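Side-chain contact in sorting nexin-3 (Saccharomyces cerevisiae, PDB 1OCS), which binds phosphatidylinositol 3-phosphate through its PX domain and helps retrieve late Golgi membrane proteins from the prevacuolar compartment: residues Lys149-Val152 / Arg153-Ala157. Sequence-based numbering, arbitrary orientation.
Sequences KVLV and RFIEA
Different first torsions bring Leu-151 and Ile-155 together one turn apart: CG of Leu-151 is roughly anti to the backbone N, beside the carbonyl carbon (chi1 -152°), while CG1 of Ile-155 turns back beside its backbone N (chi1 -71°). The two side chains run alongside each other, pointing the same way, and CD2 of Leu-151 and CD1 of Ile-155 meet at 3.4 Å, tighter than usual for carbons; chi2 of Leu-151, -148°, is also off a staggered value. Val-152 and Glu-156 repeat the arrangement on the next face. Methyl CG1 of Val-152 lies 3.4 Å from OE2 of Glu-156, an apolar flank for a carboxylate whose OE1 is hydrogen-bonded by the backbone N of His-72. Underneath runs the i to i+4 ladder of an alpha-helix: Glu-156 N reaches Val-152 O at 2.8 Å, nearly in line with the C=O, while Ile-155 N makes a longer bond to Leu-151 O, 3.2 Å. The ring of Phe-154 takes no part in these pairs; it stacks on Phe-88 and makes a cation-pi contact with Arg-80. Helix 149-156, the last in the modelled chain, thus lies between the helices and the sheet, with Leu-151 against Met-135 of helix 121-139 and Ile-155 against Cys-64 and Ser-76 of strands 57-66 and 75-81.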
# COMPACT_ATOMS: atom_id res chain seq x y z
N LYS A 149 -11.90 -2.76 -6.26
CA LYS A 149 -12.25 -3.36 -4.98
C LYS A 149 -10.98 -3.73 -4.22
O LYS A 149 -10.92 -3.67 -2.99
CB LYS A 149 -13.10 -4.62 -5.21
CG LYS A 149 -14.45 -4.34 -5.88
CD LYS A 149 -15.45 -3.77 -4.87
CE LYS A 149 -16.72 -3.27 -5.55
NZ LYS A 149 -16.51 -1.97 -6.27
N VAL A 150 -9.95 -4.13 -4.96
CA VAL A 150 -8.68 -4.51 -4.34
C VAL A 150 -8.03 -3.31 -3.65
O VAL A 150 -7.46 -3.45 -2.56
CB VAL A 150 -7.68 -5.09 -5.38
CG1 VAL A 150 -6.35 -5.39 -4.71
CG2 VAL A 150 -8.25 -6.36 -5.99
N LEU A 151 -8.12 -2.14 -4.28
CA LEU A 151 -7.56 -0.91 -3.72
C LEU A 151 -8.16 -0.69 -2.32
O LEU A 151 -7.45 -0.44 -1.35
CB LEU A 151 -7.93 0.29 -4.60
CG LEU A 151 -7.08 1.56 -4.71
CD1 LEU A 151 -8.03 2.73 -4.95
CD2 LEU A 151 -6.23 1.80 -3.48
N VAL A 152 -9.49 -0.78 -2.25
CA VAL A 152 -10.20 -0.58 -0.98
C VAL A 152 -9.76 -1.58 0.09
O VAL A 152 -9.47 -1.19 1.22
CB VAL A 152 -11.73 -0.71 -1.17
CG1 VAL A 152 -12.44 -0.46 0.17
CG2 VAL A 152 -12.22 0.30 -2.20
N ARG A 153 -9.72 -2.86 -0.26
CA ARG A 153 -9.33 -3.89 0.69
C ARG A 153 -7.90 -3.69 1.18
O ARG A 153 -7.62 -3.84 2.37
CB ARG A 153 -9.47 -5.28 0.08
CG ARG A 153 -9.34 -6.42 1.09
CD ARG A 153 -9.77 -7.75 0.49
NE ARG A 153 -8.66 -8.49 -0.09
CZ ARG A 153 -7.73 -9.13 0.62
NH1 ARG A 153 -7.78 -9.10 1.95
NH2 ARG A 153 -6.75 -9.78 0.01
N PHE A 154 -6.99 -3.35 0.27
CA PHE A 154 -5.59 -3.15 0.63
C PHE A 154 -5.43 -2.02 1.64
O PHE A 154 -4.54 -2.06 2.50
CB PHE A 154 -4.76 -2.80 -0.61
CG PHE A 154 -3.29 -2.67 -0.33
CD1 PHE A 154 -2.54 -3.79 0.03
CD2 PHE A 154 -2.65 -1.44 -0.44
CE1 PHE A 154 -1.17 -3.67 0.29
CE2 PHE A 154 -1.29 -1.31 -0.18
CZ PHE A 154 -0.54 -2.44 0.18
N ILE A 155 -6.28 -1.02 1.53
CA ILE A 155 -6.24 0.13 2.42
C ILE A 155 -7.00 -0.09 3.74
O ILE A 155 -6.55 0.36 4.79
CB ILE A 155 -6.83 1.38 1.71
CG1 ILE A 155 -5.86 1.86 0.63
CG2 ILE A 155 -7.14 2.49 2.73
CD1 ILE A 155 -6.43 2.91 -0.30
N GLU A 156 -8.13 -0.78 3.68
CA GLU A 156 -8.98 -1.00 4.85
C GLU A 156 -8.78 -2.23 5.74
O GLU A 156 -8.87 -2.12 6.96
CB GLU A 156 -10.45 -0.97 4.43
CG GLU A 156 -10.95 0.38 3.94
CD GLU A 156 -12.45 0.37 3.66
OE1 GLU A 156 -13.03 1.47 3.54
OE2 GLU A 156 -13.04 -0.72 3.54
N ALA A 157 -8.54 -3.38 5.14
CA ALA A 157 -8.40 -4.62 5.91
C ALA A 157 -7.27 -4.59 6.93
O ALA A 157 -6.18 -4.09 6.65
CB ALA A 157 -8.23 -5.80 4.97